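Local coordinates for ThiJ/PfpI family protein (PDB 4P5P) that is a virulence factor of Francisella tularensis linked to rapid encystment, classed as a DJ-1/PfpI-family cysteine protease and possibly having glyoxalase III activity, at residues F174-E177 / D178-E182; T83-R86 / D87-I90; I52-P56 / N57-Q61. All coordinates share one frame; numbering follows the deposited sequence.

Overall arrangement
The three contacts are local turns strung in series along the chain, with no nesting or crossing. Leaving strand 40-46, the chain first meets contact 3 (52-61), two overlapping turns in the loop that leads to helix 64-71. After helix 73-80 comes contact 2 (83-90), where the chain turns off strand 83-84, at one border of the main sheet, and heads for strand 95-98. Much later contact 1 (174-182) starts helix 176-182, which leads to the small two-strand sheet. Contacts 2 and 3 come within about 6 Å at their nearest atoms, without touching; contact 1 stands farther off, its nearest atoms about 16 Å from contact 2 and about 14 Å from contact 3.

Contact 1: residues F174-E177 / D178-E182; sequences FSLE and DSLVE
Ser175 caps the first turn of helix 176-182 by reaching forward to Asp178. Its CB lies beside the Asp178 carboxylate, 3.5 Å from OD2, and at the tip OG accepts the Asp178 N-H (OG to N 3.0 Å, 163° at the hydrogen). With OG swung roughly opposite the Ser175 nitrogen (chi1 152°), the hydroxyl lies ahead of the helix and takes up one of the N-H groups that lack a carbonyl in the first turn: an N-cap. OG also hydrogen-bonds Asn160 OD1, while Asn160 ND2 reaches Asp178 OD1 and its backbone N reaches Glu177 OE2, so this one residue grips the helix start three times.

Regular i to i+4 bonds follow, beginning with Ser179 N to Ser175 O at 2.9 Å. Ser179 OG approaches the Phe174 ring obliquely, 3.1 Å from CD2. Leu176 and Leu180 meet at an angle through their CD1 methyls, 4.0 Å apart.

These leucines mark the inward side of the helix: Leu176 joins Phe174 against Met105 of helix 104-107 and Ile139, while Leu180 rests on Ile150 and on Tyr187 of strand 186-187, which also meets Glu177 and Val181.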
ATOM      1  N   PHE A 174      12.133  -4.842 -10.488  1.00 18.65           N
ATOM      2  CA  PHE A 174      11.684  -6.222 -10.602  1.00 17.95           C
ATOM      3  C   PHE A 174      10.219  -6.153 -10.993  1.00 17.30           C
ATOM      4  O   PHE A 174       9.595  -5.103 -10.864  1.00 17.71           O
ATOM      5  CB  PHE A 174      11.875  -6.995  -9.289  1.00 17.95           C
ATOM      6  CG  PHE A 174      11.084  -6.432  -8.141  1.00 17.15           C
ATOM      7  CD1 PHE A 174      11.614  -5.426  -7.353  1.00 18.09           C
ATOM      8  CD2 PHE A 174       9.808  -6.893  -7.862  1.00 16.18           C
ATOM      9  CE1 PHE A 174      10.888  -4.884  -6.300  1.00 18.07           C
ATOM     10  CE2 PHE A 174       9.079  -6.367  -6.813  1.00 17.21           C
ATOM     11  CZ  PHE A 174       9.625  -5.349  -6.028  1.00 17.70           C
ATOM     12  N   SER A 175       9.687  -7.254 -11.508  1.00 17.89           N
ATOM     13  CA  SER A 175       8.270  -7.350 -11.804  1.00 16.77           C
ATOM     14  C   SER A 175       7.525  -7.754 -10.537  1.00 15.26           C
ATOM     15  O   SER A 175       7.784  -8.810  -9.954  1.00 15.79           O
ATOM     16  CB  SER A 175       8.011  -8.362 -12.927  1.00 17.45           C
ATOM     17  OG  SER A 175       6.727  -8.934 -12.794  1.00 19.28           O
ATOM     18  N   LEU A 176       6.594  -6.914 -10.114  1.00 14.44           N
ATOM     19  CA  LEU A 176       5.813  -7.198  -8.920  1.00 13.97           C
ATOM     20  C   LEU A 176       5.040  -8.509  -9.042  1.00 15.07           C
ATOM     21  O   LEU A 176       5.083  -9.340  -8.145  1.00 15.10           O
ATOM     22  CB  LEU A 176       4.854  -6.044  -8.647  1.00 14.35           C
ATOM     23  CG  LEU A 176       3.910  -6.246  -7.466  1.00 14.43           C
ATOM     24  CD1 LEU A 176       4.663  -6.533  -6.164  1.00 15.68           C
ATOM     25  CD2 LEU A 176       3.059  -5.020  -7.306  1.00 13.87           C
ATOM     26  N   GLU A 177       4.310  -8.666 -10.146  1.00 16.43           N
ATOM     27  CA  GLU A 177       3.588  -9.900 -10.409  1.00 16.08           C
ATOM     28  C   GLU A 177       4.501 -11.121 -10.330  1.00 15.26           C
ATOM     29  O   GLU A 177       4.180 -12.112  -9.670  1.00 14.89           O
ATOM     30  CB  GLU A 177       2.912  -9.828 -11.788  1.00 17.31           C
ATOM     31  CG  GLU A 177       2.267 -11.131 -12.221  1.00 17.84           C
ATOM     32  CD  GLU A 177       1.452 -11.011 -13.506  1.00 19.68           C
ATOM     33  OE1 GLU A 177       1.086 -12.073 -14.045  1.00 20.35           O
ATOM     34  OE2 GLU A 177       1.168  -9.885 -13.970  1.00 20.25           O
ATOM     35  N   ASP A 178       5.636 -11.058 -11.016  1.00 15.40           N
ATOM     36  CA  ASP A 178       6.547 -12.199 -11.037  1.00 17.12           C
ATOM     37  C   ASP A 178       7.059 -12.498  -9.616  1.00 16.57           C
ATOM     38  O   ASP A 178       7.199 -13.658  -9.223  1.00 17.05           O
ATOM     39  CB  ASP A 178       7.725 -11.950 -11.984  1.00 17.82           C
ATOM     40  CG  ASP A 178       7.304 -11.864 -13.458  1.00 20.61           C
ATOM     41  OD1 ASP A 178       6.131 -12.119 -13.788  1.00 21.29           O
ATOM     42  OD2 ASP A 178       8.165 -11.547 -14.302  1.00 21.23           O
ATOM     43  N   SER A 179       7.321 -11.450  -8.840  1.00 15.41           N
ATOM     44  CA  SER A 179       7.840 -11.638  -7.479  1.00 16.17           C
ATOM     45  C   SER A 179       6.831 -12.275  -6.540  1.00 15.59           C
ATOM     46  O   SER A 179       7.192 -13.058  -5.672  1.00 14.88           O
ATOM     47  CB  SER A 179       8.299 -10.308  -6.889  1.00 19.76           C
ATOM     48  OG  SER A 179       9.591  -9.974  -7.340  1.00 24.16           O
ATOM     49  N   LEU A 180       5.559 -11.927  -6.700  1.00 14.63           N
ATOM     50  CA  LEU A 180       4.506 -12.528  -5.890  1.00 15.45           C
ATOM     51  C   LEU A 180       4.383 -14.021  -6.221  1.00 15.52           C
ATOM     52  O   LEU A 180       4.208 -14.851  -5.329  1.00 15.67           O
ATOM     53  CB  LEU A 180       3.183 -11.798  -6.122  1.00 14.76           C
ATOM     54  CG  LEU A 180       3.172 -10.363  -5.580  1.00 13.25           C
ATOM     55  CD1 LEU A 180       2.021  -9.546  -6.141  1.00 14.21           C
ATOM     56  CD2 LEU A 180       3.110 -10.372  -4.057  1.00 15.02           C
ATOM     57  N   VAL A 181       4.497 -14.358  -7.504  1.00 16.20           N
ATOM     58  CA  VAL A 181       4.479 -15.756  -7.915  1.00 16.59           C
ATOM     59  C   VAL A 181       5.697 -16.486  -7.344  1.00 18.12           C
ATOM     60  O   VAL A 181       5.562 -17.579  -6.782  1.00 18.49           O
ATOM     61  CB  VAL A 181       4.434 -15.891  -9.459  1.00 17.08           C
ATOM     62  CG1 VAL A 181       4.665 -17.339  -9.909  1.00 18.70           C
ATOM     63  CG2 VAL A 181       3.083 -15.390  -9.998  1.00 17.51           C
ATOM     64  N   GLU A 182       6.878 -15.891  -7.461  1.00 18.43           N
ATOM     65  CA  GLU A 182       8.075 -16.518  -6.891  1.00 19.38           C
ATOM     66  C   GLU A 182       7.961 -16.743  -5.379  1.00 17.88           C
ATOM     67  O   GLU A 182       8.521 -17.711  -4.848  1.00 18.29           O
ATOM     68  CB  GLU A 182       9.342 -15.696  -7.167  1.00 20.07           C
ATOM     69  CG  GLU A 182      10.581 -16.365  -6.535  1.00 22.86           C
ATOM     70  CD  GLU A 182      11.910 -15.765  -6.942  1.00 25.68           C
ATOM     71  OE1 GLU A 182      12.946 -16.284  -6.461  1.00 25.14           O
ATOM     72  OE2 GLU A 182      11.925 -14.783  -7.717  1.00 28.09           O
TER

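Contact 2: residues T83-R86 / D87-I90; sequences TSLR and DVNI
The Arg86 guanidinium and the Asp87 carboxylate stand almost perpendicular, their planes 84° apart, and one water joins them. That water lies in the guanidinium plane at its edge, accepting from Arg86 NH1 at 3.2 Å, and donates to Asp87 OD2 at 2.5 Å. The charged groups themselves stay apart, with NH1 and OD2 separated by 4.8 Å, so the attraction between them is probably modest and carried through the water. On one face of the guanidinium sits Ser84 OG, 3.2 Å above the plane and over its centre; the bend in the arginine chain at chi3 (68°) folds the group back over the serine.

Ser84 OG is itself held by the backbone, accepting from Arg86 N at 3.1 Å and bonding to Ile47 O. Asp87 returns to the start of the turn as well: a second water takes the Ser84 N-H and donates to OD2. Between the backbones, Asp87 N bonds to Ser84 O at 3.0 Å, approaching from above the carbonyl plane, and a weak but straight bond runs from Val88 N to Leu85 O.

The apolar side of the turn belongs to Val88. Its CG2 is pressed against Leu85 O at 3.3 Å, while CG1 meets Thr83 CG2 at 4.1 Å, the two side chains slanting across each other. Leu85 and Val88 then pack on Leu5 of strand 2-8 and Val45 of strand 40-46.

Taken together, this is an ST turn at Ser84 overlapping a short 3-10 turn. It ends the bordering strand 83-84 of a flavodoxin-like alpha/beta sheet, where the chain leaves the edge to return toward strand 95-98.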
ATOM      1  N   THR A  83       5.481  11.092  10.301  1.00 11.23           N
ATOM      2  CA  THR A  83       6.133  10.157  11.196  1.00 11.82           C
ATOM      3  C   THR A  83       6.653   8.956  10.394  1.00 10.56           C
ATOM      4  O   THR A  83       6.014   8.516   9.425  1.00 10.47           O
ATOM      5  CB  THR A  83       5.149   9.711  12.282  1.00 13.55           C
ATOM      6  OG1 THR A  83       4.696  10.863  13.002  1.00 13.94           O
ATOM      7  CG2 THR A  83       5.789   8.721  13.233  1.00 13.66           C
ATOM      8  N   SER A  84       7.822   8.444  10.772  1.00 10.70           N
ATOM      9  CA  SER A  84       8.372   7.244  10.163  1.00 11.09           C
ATOM     10  C   SER A  84       7.722   5.984  10.741  1.00 11.19           C
ATOM     11  O   SER A  84       7.384   5.922  11.928  1.00 11.63           O
ATOM     12  CB  SER A  84       9.886   7.171  10.377  1.00 12.19           C
ATOM     13  OG  SER A  84      10.387   5.901   9.973  1.00 14.58           O
ATOM     14  N   LEU A  85       7.571   4.976   9.892  1.00 12.46           N
ATOM     15  CA  LEU A  85       7.127   3.655  10.318  1.00 12.48           C
ATOM     16  C   LEU A  85       7.943   3.122  11.500  1.00 13.59           C
ATOM     17  O   LEU A  85       7.411   2.457  12.381  1.00 14.93           O
ATOM     18  CB  LEU A  85       7.213   2.690   9.136  1.00 12.19           C
ATOM     19  CG  LEU A  85       6.736   1.256   9.365  1.00 12.39           C
ATOM     20  CD1 LEU A  85       5.246   1.212   9.639  1.00 13.67           C
ATOM     21  CD2 LEU A  85       7.107   0.390   8.169  1.00 12.66           C
ATOM     22  N   ARG A  86       9.232   3.423  11.531  1.00 13.50           N
ATOM     23  CA  ARG A  86      10.078   2.889  12.602  1.00 14.81           C
ATOM     24  C   ARG A  86       9.675   3.414  13.973  1.00 15.73           C
ATOM     25  O   ARG A  86      10.073   2.840  14.984  1.00 16.47           O
ATOM     26  CB  ARG A  86      11.548   3.212  12.352  1.00 17.38           C
ATOM     27  CG  ARG A  86      11.943   4.636  12.660  1.00 19.48           C
ATOM     28  CD  ARG A  86      13.421   4.918  12.318  1.00 23.73           C
ATOM     29  NE  ARG A  86      13.652   4.882  10.885  1.00 25.11           N
ATOM     30  CZ  ARG A  86      13.592   5.933  10.064  1.00 26.36           C
ATOM     31  NH1 ARG A  86      13.339   7.165  10.507  1.00 27.92           N
ATOM     32  NH2 ARG A  86      13.799   5.746   8.777  1.00 24.11           N
ATOM     33  N   ASP A  87       8.903   4.497  14.019  1.00 15.32           N
ATOM     34  CA  ASP A  87       8.610   5.137  15.299  1.00 15.64           C
ATOM     35  C   ASP A  87       7.240   4.853  15.871  1.00 17.05           C
ATOM     36  O   ASP A  87       6.916   5.346  16.951  1.00 18.22           O
ATOM     37  CB  ASP A  87       8.808   6.638  15.172  1.00 18.88           C
ATOM     38  CG  ASP A  87      10.283   7.014  15.054  1.00 22.28           C
ATOM     39  OD1 ASP A  87      11.145   6.340  15.669  1.00 23.86           O
ATOM     40  OD2 ASP A  87      10.589   7.990  14.356  1.00 24.43           O
ATOM     41  N   VAL A  88       6.448   4.026  15.209  1.00 17.18           N
ATOM     42  CA  VAL A  88       5.131   3.714  15.744  1.00 18.10           C
ATOM     43  C   VAL A  88       5.151   2.372  16.445  1.00 18.08           C
ATOM     44  O   VAL A  88       5.954   1.496  16.126  1.00 18.01           O
ATOM     45  CB  VAL A  88       4.046   3.716  14.655  1.00 22.92           C
ATOM     46  CG1 VAL A  88       3.944   5.097  14.044  1.00 23.71           C
ATOM     47  CG2 VAL A  88       4.343   2.683  13.604  1.00 24.65           C
ATOM     48  N   ASN A  89       4.273   2.237  17.427  1.00 18.10           N
ATOM     49  CA  ASN A  89       4.072   0.961  18.087  1.00 17.93           C
ATOM     50  C   ASN A  89       2.896   0.242  17.465  1.00 17.73           C
ATOM     51  O   ASN A  89       1.740   0.616  17.663  1.00 17.86           O
ATOM     52  CB  ASN A  89       3.845   1.135  19.580  1.00 20.99           C
ATOM     53  CG  ASN A  89       3.980  -0.172  20.331  1.00 24.06           C
ATOM     54  OD1 ASN A  89       3.560  -1.219  19.846  1.00 22.87           O
ATOM     55  ND2 ASN A  89       4.599  -0.122  21.508  1.00 27.13           N
ATOM     56  N   ILE A  90       3.210  -0.825  16.739  1.00 17.03           N
ATOM     57  CA  ILE A  90       2.220  -1.567  15.974  1.00 16.93           C
ATOM     58  C   ILE A  90       1.114  -2.186  16.845  1.00 18.04           C
ATOM     59  O   ILE A  90       0.004  -2.416  16.363  1.00 19.20           O
ATOM     60  CB  ILE A  90       2.917  -2.663  15.147  1.00 16.06           C
ATOM     61  CG1 ILE A  90       1.997  -3.219  14.068  1.00 16.08           C
ATOM     62  CG2 ILE A  90       3.467  -3.766  16.060  1.00 17.12           C
ATOM     63  CD1 ILE A  90       1.507  -2.195  13.053  1.00 15.76           C
TER
HETATM   64  O   HOH W   1       9.259   9.782  12.928  1.00 22.88           O
HETATM   65  O   HOH W   2       8.603   0.686  15.978  1.00 19.06           O
HETATM   66  O   HOH W   3      12.996   8.022  13.564  1.00 31.06           O

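Contact 3: residues I52-P56 / N57-Q61; sequences IPIDP and NSVAQ
An Asx turn built on an Asp-Pro step opens this bend in the loop between strand 40-46 and helix 64-71: Asp55 OD1 accepts from Asn57 N at 2.9 Å. The N-H meets the oxygen on its anti side, 17° out of the carboxylate plane. With Asp55 CG placed opposite its own nitrogen (chi1 -171°), the carboxylate runs beside the chain just ahead of it. The other oxygen, OD2, hydrogen-bonds Thr21 OG1 and takes a proton from a water that also accepts from Asn57 ND2.

Asp55 O is gripped twice by Ser58. The hydroxyl OG donates to it at 2.9 Å, lying in the carbonyl plane, whereas the backbone N, also 2.9 Å away, comes from well above that plane. The Ser58 N bond closes a backbone turn from Asp55, and a second, from Pro56 to Val59, overlaps it, Val59 N bonding to Pro56 O at 3.1 Å. On the apolar flank, Ile54 CG2 touches Val59 CG1 at 4.0 Å, the side chains crossing at about a right angle, and Ser58 OG at 3.5 Å.

Ser58 OG also receives the Leu25 N-H, so donor and acceptor roles are both used. The buried Asp55 carboxylate, with a partner at each oxygen, is probably stable as the anion, tying the bend to the segment around Thr21.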
ATOM      1  N   ILE A  52       6.414  13.341   2.290  1.00 12.16           N
ATOM      2  CA  ILE A  52       5.935  12.198   1.531  1.00 11.40           C
ATOM      3  C   ILE A  52       5.908  12.592   0.054  1.00 10.57           C
ATOM      4  O   ILE A  52       5.162  13.484  -0.333  1.00 12.01           O
ATOM      5  CB  ILE A  52       4.534  11.739   1.999  1.00 11.65           C
ATOM      6  CG1 ILE A  52       4.595  11.265   3.457  1.00 12.01           C
ATOM      7  CG2 ILE A  52       4.020  10.616   1.091  1.00 12.35           C
ATOM      8  CD1 ILE A  52       3.269  10.816   4.057  1.00 11.23           C
ATOM      9  N   PRO A  53       6.721  11.920  -0.779  1.00 10.75           N
ATOM     10  CA  PRO A  53       6.742  12.290  -2.194  1.00 11.66           C
ATOM     11  C   PRO A  53       5.489  11.817  -2.924  1.00 10.09           C
ATOM     12  O   PRO A  53       5.022  10.692  -2.691  1.00 11.42           O
ATOM     13  CB  PRO A  53       7.990  11.581  -2.721  1.00 12.69           C
ATOM     14  CG  PRO A  53       8.116  10.376  -1.878  1.00 11.85           C
ATOM     15  CD  PRO A  53       7.620  10.785  -0.500  1.00 10.61           C
ATOM     16  N   ILE A  54       4.951  12.676  -3.787  1.00 11.90           N
ATOM     17  CA  ILE A  54       3.769  12.340  -4.576  1.00 13.26           C
ATOM     18  C   ILE A  54       4.159  12.177  -6.046  1.00 13.70           C
ATOM     19  O   ILE A  54       4.797  13.046  -6.634  1.00 13.47           O
ATOM     20  CB  ILE A  54       2.683  13.414  -4.426  1.00 14.28           C
ATOM     21  CG1 ILE A  54       2.238  13.482  -2.966  1.00 15.45           C
ATOM     22  CG2 ILE A  54       1.485  13.122  -5.352  1.00 13.91           C
ATOM     23  CD1 ILE A  54       1.375  14.669  -2.662  1.00 16.39           C
ATOM     24  N   ASP A  55       3.796  11.050  -6.644  1.00 12.77           N
ATOM     25  CA  ASP A  55       4.079  10.875  -8.068  1.00 13.41           C
ATOM     26  C   ASP A  55       3.257  11.902  -8.842  1.00 13.33           C
ATOM     27  O   ASP A  55       2.050  11.940  -8.700  1.00 12.69           O
ATOM     28  CB  ASP A  55       3.759   9.458  -8.526  1.00 14.97           C
ATOM     29  CG  ASP A  55       4.241   9.189  -9.946  1.00 16.33           C
ATOM     30  OD1 ASP A  55       4.012  10.041 -10.830  1.00 16.95           O
ATOM     31  OD2 ASP A  55       4.858   8.129 -10.170  1.00 17.40           O
ATOM     32  N   PRO A  56       3.908  12.759  -9.641  1.00 14.80           N
ATOM     33  CA  PRO A  56       3.120  13.816 -10.295  1.00 16.35           C
ATOM     34  C   PRO A  56       2.017  13.280 -11.208  1.00 15.69           C
ATOM     35  O   PRO A  56       0.998  13.936 -11.411  1.00 15.99           O
ATOM     36  CB  PRO A  56       4.169  14.596 -11.103  1.00 17.98           C
ATOM     37  CG  PRO A  56       5.340  13.683 -11.222  1.00 18.79           C
ATOM     38  CD  PRO A  56       5.344  12.869  -9.963  1.00 15.81           C
ATOM     39  N   ASN A  57       2.211  12.091 -11.755  1.00 15.42           N
ATOM     40  CA  ASN A  57       1.189  11.540 -12.613  1.00 16.19           C
ATOM     41  C   ASN A  57      -0.103  11.263 -11.844  1.00 14.89           C
ATOM     42  O   ASN A  57      -1.172  11.207 -12.438  1.00 17.43           O
ATOM     43  CB  ASN A  57       1.705  10.273 -13.302  1.00 17.89           C
ATOM     44  CG  ASN A  57       2.709  10.579 -14.423  1.00 21.56           C
ATOM     45  OD1 ASN A  57       2.573  11.571 -15.145  1.00 22.43           O
ATOM     46  ND2 ASN A  57       3.712   9.720 -14.574  1.00 23.30           N
ATOM     47  N   SER A  58      -0.020  11.111 -10.522  1.00 12.99           N
ATOM     48  CA  SER A  58      -1.206  10.796  -9.738  1.00 12.50           C
ATOM     49  C   SER A  58      -2.040  12.037  -9.425  1.00 12.81           C
ATOM     50  O   SER A  58      -3.179  11.913  -8.964  1.00 14.39           O
ATOM     51  CB  SER A  58      -0.825  10.086  -8.428  1.00 12.29           C
ATOM     52  OG  SER A  58      -0.331  10.996  -7.444  1.00 13.22           O
ATOM     53  N   VAL A  59      -1.495  13.225  -9.679  1.00 13.07           N
ATOM     54  CA  VAL A  59      -2.232  14.467  -9.444  1.00 13.92           C
ATOM     55  C   VAL A  59      -2.367  15.319 -10.713  1.00 15.09           C
ATOM     56  O   VAL A  59      -2.845  16.451 -10.660  1.00 14.61           O
ATOM     57  CB  VAL A  59      -1.575  15.315  -8.310  1.00 13.32           C
ATOM     58  CG1 VAL A  59      -1.818  14.668  -6.940  1.00 12.78           C
ATOM     59  CG2 VAL A  59      -0.074  15.528  -8.553  1.00 14.24           C
ATOM     60  N   ALA A  60      -1.987  14.762 -11.860  1.00 15.01           N
ATOM     61  CA  ALA A  60      -2.155  15.466 -13.139  1.00 15.02           C
ATOM     62  C   ALA A  60      -3.620  15.783 -13.397  1.00 14.89           C
ATOM     63  O   ALA A  60      -3.966  16.872 -13.887  1.00 16.56           O
ATOM     64  CB  ALA A  60      -1.582  14.633 -14.264  1.00 16.15           C
ATOM     65  N   GLN A  61      -4.487  14.834 -13.062  1.00 16.69           N
ATOM     66  CA  GLN A  61      -5.921  15.054 -13.150  1.00 18.83           C
ATOM     67  C   GLN A  61      -6.461  15.497 -11.804  1.00 18.86           C
ATOM     68  O   GLN A  61      -6.081  14.966 -10.757  1.00 19.05           O
ATOM     69  CB  GLN A  61      -6.628  13.786 -13.636  1.00 22.11           C
ATOM     70  CG  GLN A  61      -6.222  13.365 -15.043  1.00 24.30           C
TER
HETATM   71  O   HOH W   4       4.190   7.098 -12.800  1.00 31.18           O